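Local coordinates for uncharacterized protein (Plasmodium falciparum, PDB 1ZSO) that is of unknown function but may bind zinc, as its protein family is generally thought to do, at residues Val125-Gly130 with His150-Gly155; Lys131-Val136 with Asp145-His150; Val23-Cys28 with Ser90-Glu95. All coordinates share one frame; numbering follows the deposited sequence.

In the fold
Strands 123-127 and 132-136 are neighbours in a four-stranded antiparallel sheet, and strands 143-147 and 152-163 are neighbours in a six-stranded one. Contacts 1 and 2 each join one sheet to the other; their centres lie about 6 Å apart, they share H150, and D127 of contact 1 touches Y133 of contact 2. Contact 3 pairs strands 23-27 and 92-94 within the four-stranded sheet, its centre about 13 Å from that of contact 1 and about 14 Å from that of contact 2. Along the chain contact 3 closes before contact 1 opens, and contact 2 falls between the two segments of contact 1. The first two thus link the sheets; contact 3 gives one an outermost strand.

Contact 1: residues Val125-Gly130 with His150-Gly155; sequences VEDTKG and HEMCVG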
loop_
_atom_site.group_PDB
_atom_site.type_symbol
_atom_site.label_atom_id
_atom_site.label_comp_id
_atom_site.label_asym_id
_atom_site.label_seq_id
_atom_site.Cartn_x
_atom_site.Cartn_y
_atom_site.Cartn_z
ATOM N N VAL B 125 19.876 7.203 -15.777
ATOM C CA VAL B 125 21.102 7.958 -15.866
ATOM C C VAL B 125 21.253 8.544 -17.270
ATOM O O VAL B 125 21.004 7.871 -18.271
ATOM C CB VAL B 125 22.295 7.084 -15.556
ATOM C CG1 VAL B 125 23.548 7.746 -16.051
ATOM C CG2 VAL B 125 22.350 6.799 -14.060
ATOM N N GLU B 126 21.646 9.810 -17.320
ATOM C CA GLU B 126 22.126 10.429 -18.554
ATOM C C GLU B 126 23.626 10.566 -18.389
ATOM O O GLU B 126 24.066 10.967 -17.323
ATOM C CB GLU B 126 21.506 11.811 -18.776
ATOM C CG GLU B 126 21.888 12.413 -20.155
ATOM C CD GLU B 126 21.177 13.703 -20.458
ATOM O OE1 GLU B 126 20.573 14.272 -19.522
ATOM O OE2 GLU B 126 21.214 14.146 -21.637
ATOM N N ASP B 127 24.409 10.218 -19.415
ATOM C CA ASP B 127 25.859 10.438 -19.357
ATOM C C ASP B 127 26.215 11.757 -20.027
ATOM O O ASP B 127 25.340 12.402 -20.579
ATOM C CB ASP B 127 26.655 9.257 -19.944
ATOM C CG ASP B 127 26.477 9.087 -21.463
ATOM O OD1 ASP B 127 26.213 10.049 -22.208
ATOM O OD2 ASP B 127 26.638 7.948 -21.921
ATOM N N THR B 128 27.485 12.151 -19.958
ATOM C CA THR B 128 27.902 13.471 -20.391
ATOM C C THR B 128 27.761 13.656 -21.914
ATOM O O THR B 128 27.705 14.794 -22.408
ATOM C CB THR B 128 29.359 13.807 -19.950
ATOM O OG1 THR B 128 30.247 12.755 -20.347
ATOM C CG2 THR B 128 29.435 14.037 -18.421
ATOM N N LYS B 129 27.673 12.535 -22.636
ATOM C CA LYS B 129 27.423 12.545 -24.078
ATOM C C LYS B 129 25.932 12.428 -24.386
ATOM O O LYS B 129 25.544 12.207 -25.529
ATOM C CB LYS B 129 28.177 11.393 -24.740
ATOM C CG LYS B 129 29.693 11.456 -24.558
ATOM C CD LYS B 129 30.318 12.534 -25.422
ATOM C CE LYS B 129 31.827 12.608 -25.220
ATOM N NZ LYS B 129 32.315 14.022 -25.279
ATOM N N GLY B 130 25.104 12.534 -23.348
ATOM C CA GLY B 130 23.671 12.707 -23.517
ATOM C C GLY B 130 22.815 11.461 -23.686
ATOM O O GLY B 130 21.608 11.582 -23.881
ATOM N N HIS B 150 30.955 6.548 -28.041
ATOM C CA HIS B 150 32.146 7.346 -27.781
ATOM C C HIS B 150 33.209 6.558 -27.016
ATOM O O HIS B 150 34.187 7.139 -26.561
ATOM C CB HIS B 150 31.793 8.616 -26.990
ATOM C CG HIS B 150 30.755 9.487 -27.641
ATOM N ND1 HIS B 150 29.399 9.276 -27.489
ATOM C CD2 HIS B 150 30.876 10.598 -28.409
ATOM C CE1 HIS B 150 28.732 10.205 -28.155
ATOM N NE2 HIS B 150 29.604 11.018 -28.719
ATOM N N GLU B 151 33.016 5.250 -26.861
ATOM C CA GLU B 151 33.971 4.387 -26.138
ATOM C C GLU B 151 34.290 4.915 -24.719
ATOM O O GLU B 151 35.448 5.180 -24.369
ATOM C CB GLU B 151 35.240 4.172 -26.989
ATOM C CG GLU B 151 35.057 3.004 -27.983
ATOM C CD GLU B 151 35.858 3.123 -29.271
ATOM O OE1 GLU B 151 37.105 3.248 -29.214
ATOM O OE2 GLU B 151 35.228 3.045 -30.353
HETATM N N MSE B 152 33.247 5.029 -23.896
HETATM C CA MSE B 152 33.345 5.785 -22.641
HETATM C C MSE B 152 32.705 5.057 -21.481
HETATM O O MSE B 152 31.534 4.727 -21.528
HETATM C CB MSE B 152 32.685 7.164 -22.814
HETATM C CG MSE B 152 32.616 8.012 -21.543
HETATM SE SE MSE B 152 31.965 9.862 -21.902
HETATM C CE MSE B 152 30.009 9.574 -21.819
ATOM N N CYS B 153 33.477 4.816 -20.429
ATOM C CA CYS B 153 32.927 4.202 -19.227
ATOM C C CYS B 153 32.076 5.244 -18.502
ATOM O O CYS B 153 32.467 6.421 -18.355
ATOM C CB CYS B 153 34.032 3.674 -18.286
ATOM S SG CYS B 153 35.133 2.272 -18.904
ATOM N N VAL B 154 30.915 4.793 -18.041
ATOM C CA VAL B 154 29.990 5.605 -17.253
ATOM C C VAL B 154 29.685 4.859 -15.964
ATOM O O VAL B 154 29.350 3.709 -16.002
ATOM C CB VAL B 154 28.694 5.812 -18.034
ATOM C CG1 VAL B 154 27.800 6.732 -17.306
ATOM C CG2 VAL B 154 29.005 6.342 -19.403
ATOM N N GLY B 155 29.810 5.510 -14.819
ATOM C CA GLY B 155 29.723 4.800 -13.544
ATOM C C GLY B 155 29.159 5.610 -12.379
ATOM O O GLY B 155 29.249 6.833 -12.328
#
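With its CG anti to the backbone N (chi1 175°) and its chain straight until a bend at chi3 (86°), selenomethionine M152 extends across to the turn D127-G130, where its methyl CE meets three residues. K129 starts with CG beside its own backbone N and bends again at chi2, which lays its methylenes over H150. K129 CD sits 3.6 Å from the centre of the H150 ring and only 10° off its normal, a CH-pi contact over the face. The same lysine presses CG on M152 CE at 3.3 Å, tighter than usual for two carbons. T128 OG1 reaches that methyl at 3.5 Å, and D127 CG approaches it at 3.6 Å. Farther along, D127 CB rests on both methyls of V154, 3.8 Å from CG2. The turn is a type I beta turn, closed by a bond from G130 N to D127 O; D127 OD1 also takes a weak bond from K129 N and one from K131 N. Its other oxygen, OD2, is held by Y133 OH and N147 ND2. On the opposite segment, E151 and M152 both face N147 in a G1 beta bulge, just where strand 152-163 begins. Between the two segments themselves the meeting is by van der Waals contact and a CH-pi contact, while both carboxylate oxygens of D127 accept bonds, mostly from outside the two segments. Such a set of donors around a buried acid, with M152 CE packed against D127, T128 and K129, would probably stabilise its charged form.

Contact 2: residues Lys131-Val136 with Asp145-His150; sequences KLYYDV and DYNEEH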
loop_
_atom_site.group_PDB
_atom_site.type_symbol
_atom_site.label_atom_id
_atom_site.label_comp_id
_atom_site.label_asym_id
_atom_site.label_seq_id
_atom_site.Cartn_x
_atom_site.Cartn_y
_atom_site.Cartn_z
ATOM N N LYS B 131 23.398 10.268 -23.603
ATOM C CA LYS B 131 22.597 9.059 -23.792
ATOM C C LYS B 131 22.105 8.551 -22.453
ATOM O O LYS B 131 22.742 8.755 -21.416
ATOM C CB LYS B 131 23.353 7.984 -24.577
ATOM C CG LYS B 131 24.060 6.959 -23.774
ATOM C CD LYS B 131 23.352 5.637 -23.840
ATOM C CE LYS B 131 23.998 4.692 -24.851
ATOM N NZ LYS B 131 24.141 3.328 -24.210
ATOM N N LEU B 132 20.943 7.915 -22.491
ATOM C CA LEU B 132 20.190 7.612 -21.292
ATOM C C LEU B 132 20.253 6.131 -20.998
ATOM O O LEU B 132 20.232 5.305 -21.907
ATOM C CB LEU B 132 18.739 8.032 -21.485
ATOM C CG LEU B 132 18.510 9.531 -21.712
ATOM C CD1 LEU B 132 17.137 9.754 -22.249
ATOM C CD2 LEU B 132 18.680 10.283 -20.428
ATOM N N TYR B 133 20.346 5.792 -19.723
ATOM C CA TYR B 133 20.367 4.400 -19.323
ATOM C C TYR B 133 19.194 4.204 -18.392
ATOM O O TYR B 133 18.952 5.018 -17.483
ATOM C CB TYR B 133 21.694 4.050 -18.643
ATOM C CG TYR B 133 22.902 4.448 -19.463
ATOM C CD1 TYR B 133 23.270 5.784 -19.603
ATOM C CD2 TYR B 133 23.649 3.491 -20.127
ATOM C CE1 TYR B 133 24.361 6.149 -20.362
ATOM C CE2 TYR B 133 24.728 3.841 -20.893
ATOM C CZ TYR B 133 25.088 5.167 -21.000
ATOM O OH TYR B 133 26.183 5.479 -21.760
ATOM N N TYR B 134 18.446 3.138 -18.658
ATOM C CA TYR B 134 17.273 2.796 -17.886
ATOM C C TYR B 134 17.506 1.583 -16.990
ATOM O O TYR B 134 18.540 0.875 -17.088
ATOM C CB TYR B 134 16.105 2.547 -18.829
ATOM C CG TYR B 134 15.726 3.825 -19.544
ATOM C CD1 TYR B 134 14.816 4.709 -18.970
ATOM C CD2 TYR B 134 16.326 4.185 -20.751
ATOM C CE1 TYR B 134 14.496 5.898 -19.597
ATOM C CE2 TYR B 134 16.017 5.370 -21.363
ATOM C CZ TYR B 134 15.109 6.221 -20.777
ATOM O OH TYR B 134 14.769 7.414 -21.366
ATOM N N ASP B 135 16.543 1.350 -16.104
ATOM C CA ASP B 135 16.619 0.196 -15.232
ATOM C C ASP B 135 18.001 0.172 -14.574
ATOM O O ASP B 135 18.623 -0.878 -14.455
ATOM C CB ASP B 135 16.393 -1.075 -16.058
ATOM C CG ASP B 135 14.946 -1.211 -16.559
ATOM O OD1 ASP B 135 14.041 -1.386 -15.699
ATOM O OD2 ASP B 135 14.721 -1.169 -17.803
ATOM N N VAL B 136 18.485 1.346 -14.192
ATOM C CA VAL B 136 19.778 1.475 -13.516
ATOM C C VAL B 136 19.614 0.961 -12.100
ATOM O O VAL B 136 18.763 1.430 -11.340
ATOM C CB VAL B 136 20.297 2.923 -13.543
ATOM C CG1 VAL B 136 21.507 3.094 -12.660
ATOM C CG2 VAL B 136 20.615 3.343 -14.984
ATOM N N ASP B 145 28.163 1.315 -16.942
ATOM C CA ASP B 145 27.859 0.903 -18.288
ATOM C C ASP B 145 28.974 1.503 -19.145
ATOM O O ASP B 145 29.883 2.169 -18.630
ATOM C CB ASP B 145 26.464 1.398 -18.737
ATOM C CG ASP B 145 25.747 0.405 -19.693
ATOM O OD1 ASP B 145 24.531 0.169 -19.512
ATOM O OD2 ASP B 145 26.391 -0.146 -20.618
ATOM N N TYR B 146 28.897 1.265 -20.453
ATOM C CA TYR B 146 29.921 1.686 -21.395
ATOM C C TYR B 146 29.188 2.358 -22.523
ATOM O O TYR B 146 28.230 1.812 -23.058
ATOM C CB TYR B 146 30.688 0.462 -21.908
ATOM C CG TYR B 146 31.980 0.741 -22.644
ATOM C CD1 TYR B 146 32.085 0.482 -23.990
ATOM C CD2 TYR B 146 33.107 1.246 -21.982
ATOM C CE1 TYR B 146 33.279 0.728 -24.692
ATOM C CE2 TYR B 146 34.319 1.494 -22.673
ATOM C CZ TYR B 146 34.395 1.228 -24.028
ATOM O OH TYR B 146 35.560 1.461 -24.755
ATOM N N ASN B 147 29.608 3.567 -22.858
ATOM C CA ASN B 147 29.112 4.226 -24.057
ATOM C C ASN B 147 29.928 3.730 -25.254
ATOM O O ASN B 147 31.081 4.135 -25.450
ATOM C CB ASN B 147 29.188 5.752 -23.925
ATOM C CG ASN B 147 28.400 6.465 -24.995
ATOM O OD1 ASN B 147 28.506 6.159 -26.188
ATOM N ND2 ASN B 147 27.610 7.439 -24.579
ATOM N N GLU B 148 29.320 2.837 -26.038
ATOM C CA GLU B 148 29.975 2.265 -27.207
ATOM C C GLU B 148 30.219 3.343 -28.259
ATOM O O GLU B 148 31.223 3.302 -28.975
ATOM C CB GLU B 148 29.111 1.167 -27.841
ATOM C CG GLU B 148 28.589 0.082 -26.901
ATOM C CD GLU B 148 29.582 -1.044 -26.618
ATOM O OE1 GLU B 148 30.301 -1.507 -27.537
ATOM O OE2 GLU B 148 29.614 -1.485 -25.452
ATOM N N GLU B 149 29.276 4.280 -28.377
ATOM C CA GLU B 149 29.340 5.343 -29.399
ATOM C C GLU B 149 30.624 6.158 -29.271
ATOM O O GLU B 149 31.301 6.420 -30.271
ATOM C CB GLU B 149 28.125 6.276 -29.286
ATOM C CG GLU B 149 27.228 6.354 -30.511
ATOM C CD GLU B 149 27.331 7.702 -31.221
ATOM O OE1 GLU B 149 28.122 8.553 -30.772
ATOM O OE2 GLU B 149 26.618 7.917 -32.221
ATOM N N HIS B 150 30.955 6.548 -28.041
ATOM C CA HIS B 150 32.146 7.346 -27.781
ATOM C C HIS B 150 33.209 6.558 -27.016
ATOM O O HIS B 150 34.187 7.139 -26.561
ATOM C CB HIS B 150 31.793 8.616 -26.990
ATOM C CG HIS B 150 30.755 9.487 -27.641
ATOM N ND1 HIS B 150 29.399 9.276 -27.489
ATOM C CD2 HIS B 150 30.876 10.598 -28.409
ATOM C CE1 HIS B 150 28.732 10.205 -28.155
ATOM N NE2 HIS B 150 29.604 11.018 -28.719
#
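Facing edge strands of two antiparallel sheets meet here: Y133, on strand 132-136 of the four-stranded sheet, points its ring at D145 and N147 on strand 143-147 of the six-stranded one. The short segments 132-134 and 145-147 run roughly antiparallel, at 152°, but their axes stay 9.8 Å apart, so side chains bridge the distance. D145 OD1 comes to the rim of the tyrosine ring near its plane, 3.5 Å from Y133 CD2, with carboxylate and ring turned 46° against each other. D145 CB adds a contact to Y133 CE2 at 3.7 Å. At the far end of the ring, Y133 OH lies 3.7 Å from N147 CB, and the asparagine amide stands steeply to the ring, 73° between planes. Y133 OH and N147 ND2 both bond to D127 OD2, so one acid in the neighbouring strand holds the two residues together. K131 bends repeatedly along its chain and passes N147 in the opposite sense, its CG 3.7 Å from N147 ND2, while its CD lies over one face of the Y133 ring, offset toward the rim. With CG anti to the backbone N, N147 turns its amide back toward the following loop: OD1 accepts from H150 N at 3.1 Å, the donor standing well out of the carbonyl plane. D145 OD2 in turn uses its anti lone pair for Y146 N. V154 packs on Y133 from strand 152-163. The bond to N147 OD1 from H150 N, three residues on, forms an Asx motif, closing the end of strand 143-147 beside this sheet-to-sheet junction.

Contact 3: residues Val23-Cys28 with Ser90-Glu95; sequences VKRLFC and SCSYEE
L26 and Y93 form the hydrogen-bonded pair at the middle of this antiparallel ladder: L26 N donates to Y93 O at 2.9 Å and Y93 N returns the bond to L26 O, both in the carbonyl plane and nearly straight (167° and 162°). At one end E95 N donates to K24 O at 3.0 Å, from a position 42° above the carbonyl plane. At the other, C28 N makes a weak bond to C91 O at 3.4 Å, and a water donates to C91 O and, weakly, to C28 O. CA-H...O contacts fill in between; R25 CA, for example, comes 3.2 Å from Y93 O. R25 with E94 and F27 with S92 are the non-hydrogen-bonded pairs, and their side chains share one face of the sheet. There R25 CB packs on E94 CG at 4.0 Å, and R25 NH1 sits above the rim of the F27 ring, near CZ; R25 NE forms a salt bridge with E126. S92 OG gives a weak bond to E94 OE2. C28 SG, placed between its backbone N and carbonyl carbon, meets C91 CB at 3.7 Å, with the two sulfurs 3.9 Å apart. L26 and Y93 occupy the other face, where L26 packs on F123, V125 and I156, and Y93 OH bonds to E100 O and A18 N. Strand 92-94 is an outermost strand of the four-stranded sheet; beyond strand 23-27 comes strand 123-127, where K24 and R25 both face E126 in a classic beta bulge, while F104 of strand 102-110 touches C28 and C91.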
loop_
_atom_site.group_PDB
_atom_site.type_symbol
_atom_site.label_atom_id
_atom_site.label_comp_id
_atom_site.label_asym_id
_atom_site.label_seq_id
_atom_site.Cartn_x
_atom_site.Cartn_y
_atom_site.Cartn_z
ATOM N N VAL B 23 28.947 10.874 -15.799
ATOM C CA VAL B 23 27.499 11.009 -15.584
ATOM C C VAL B 23 27.076 12.471 -15.515
ATOM O O VAL B 23 27.694 13.268 -14.848
ATOM C CB VAL B 23 27.085 10.340 -14.246
ATOM C CG1 VAL B 23 25.642 10.655 -13.905
ATOM C CG2 VAL B 23 27.302 8.838 -14.305
ATOM N N LYS B 24 26.005 12.827 -16.193
ATOM C CA LYS B 24 25.552 14.208 -16.154
ATOM C C LYS B 24 24.492 14.342 -15.054
ATOM O O LYS B 24 24.479 15.301 -14.280
ATOM C CB LYS B 24 25.067 14.670 -17.537
ATOM C CG LYS B 24 24.358 16.006 -17.527
ATOM C CD LYS B 24 24.685 16.843 -18.754
ATOM C CE LYS B 24 24.426 18.329 -18.452
ATOM N NZ LYS B 24 25.215 19.303 -19.295
ATOM N N ARG B 25 23.643 13.330 -14.943
ATOM C CA ARG B 25 22.667 13.290 -13.867
ATOM C C ARG B 25 22.174 11.878 -13.668
ATOM O O ARG B 25 22.103 11.075 -14.606
ATOM C CB ARG B 25 21.474 14.232 -14.133
ATOM C CG ARG B 25 20.822 14.013 -15.492
ATOM C CD ARG B 25 19.380 14.521 -15.578
ATOM N NE ARG B 25 18.916 14.487 -16.969
ATOM C CZ ARG B 25 17.645 14.396 -17.383
ATOM N NH1 ARG B 25 16.622 14.318 -16.531
ATOM N NH2 ARG B 25 17.408 14.383 -18.691
ATOM N N LEU B 26 21.879 11.603 -12.404
ATOM C CA LEU B 26 21.191 10.422 -11.957
ATOM C C LEU B 26 19.844 10.944 -11.509
ATOM O O LEU B 26 19.770 12.027 -10.913
ATOM C CB LEU B 26 21.964 9.817 -10.783
ATOM C CG LEU B 26 21.350 8.737 -9.910
ATOM C CD1 LEU B 26 21.119 7.343 -10.584
ATOM C CD2 LEU B 26 22.241 8.621 -8.710
ATOM N N PHE B 27 18.772 10.228 -11.837
ATOM C CA PHE B 27 17.446 10.681 -11.453
ATOM C C PHE B 27 16.473 9.555 -11.559
ATOM O O PHE B 27 16.825 8.476 -12.035
ATOM C CB PHE B 27 16.976 11.885 -12.293
ATOM C CG PHE B 27 16.808 11.611 -13.780
ATOM C CD1 PHE B 27 17.907 11.367 -14.590
ATOM C CD2 PHE B 27 15.547 11.679 -14.371
ATOM C CE1 PHE B 27 17.755 11.137 -15.938
ATOM C CE2 PHE B 27 15.375 11.442 -15.715
ATOM C CZ PHE B 27 16.478 11.177 -16.507
ATOM N N CYS B 28 15.243 9.802 -11.107
ATOM C CA CYS B 28 14.168 8.843 -11.296
ATOM C C CYS B 28 12.852 9.496 -11.722
ATOM O O CYS B 28 12.708 10.714 -11.669
ATOM C CB CYS B 28 13.993 8.032 -10.039
ATOM S SG CYS B 28 13.904 9.004 -8.547
ATOM N N SER B 90 13.584 17.927 -7.445
ATOM C CA SER B 90 13.613 16.782 -6.581
ATOM C C SER B 90 14.165 15.620 -7.418
ATOM O O SER B 90 14.113 15.636 -8.647
ATOM C CB SER B 90 12.180 16.494 -6.088
ATOM O OG SER B 90 12.114 15.488 -5.061
ATOM N N CYS B 91 14.723 14.630 -6.749
ATOM C CA CYS B 91 15.059 13.366 -7.353
ATOM C C CYS B 91 16.058 13.469 -8.480
ATOM O O CYS B 91 15.948 12.710 -9.431
ATOM C CB CYS B 91 13.802 12.680 -7.887
ATOM S SG CYS B 91 12.669 12.177 -6.610
ATOM N N SER B 92 17.022 14.377 -8.361
ATOM C CA SER B 92 18.083 14.546 -9.338
ATOM C C SER B 92 19.420 14.762 -8.598
ATOM O O SER B 92 19.464 15.442 -7.591
ATOM C CB SER B 92 17.771 15.753 -10.255
ATOM O OG SER B 92 18.544 15.719 -11.449
ATOM N N TYR B 93 20.496 14.153 -9.096
ATOM C CA TYR B 93 21.848 14.351 -8.594
ATOM C C TYR B 93 22.742 14.538 -9.806
ATOM O O TYR B 93 22.737 13.760 -10.748
ATOM C CB TYR B 93 22.243 13.127 -7.777
ATOM C CG TYR B 93 23.518 13.206 -6.937
ATOM C CD1 TYR B 93 23.524 13.820 -5.707
ATOM C CD2 TYR B 93 24.697 12.574 -7.360
ATOM C CE1 TYR B 93 24.657 13.837 -4.934
ATOM C CE2 TYR B 93 25.863 12.600 -6.597
ATOM C CZ TYR B 93 25.844 13.232 -5.392
ATOM O OH TYR B 93 26.999 13.259 -4.617
ATOM N N GLU B 94 23.501 15.608 -9.807
ATOM C CA GLU B 94 24.093 16.068 -11.046
ATOM C C GLU B 94 25.606 16.096 -10.920
ATOM O O GLU B 94 26.143 15.979 -9.831
ATOM C CB GLU B 94 23.488 17.437 -11.397
ATOM C CG GLU B 94 21.958 17.359 -11.625
ATOM C CD GLU B 94 21.206 18.640 -11.279
ATOM O OE1 GLU B 94 21.800 19.741 -11.454
ATOM O OE2 GLU B 94 20.018 18.553 -10.846
ATOM N N GLU B 95 26.281 16.200 -12.058
ATOM C CA GLU B 95 27.742 16.209 -12.104
ATOM C C GLU B 95 28.335 17.128 -11.031
ATOM O O GLU B 95 29.267 16.758 -10.293
ATOM C CB GLU B 95 28.185 16.664 -13.493
ATOM C CG GLU B 95 29.667 16.593 -13.794
ATOM C CD GLU B 95 29.953 16.875 -15.284
ATOM O OE1 GLU B 95 28.969 17.103 -16.041
ATOM O OE2 GLU B 95 31.142 16.868 -15.704
HETATM O O HOH W 1 13.936 13.864 -11.668
#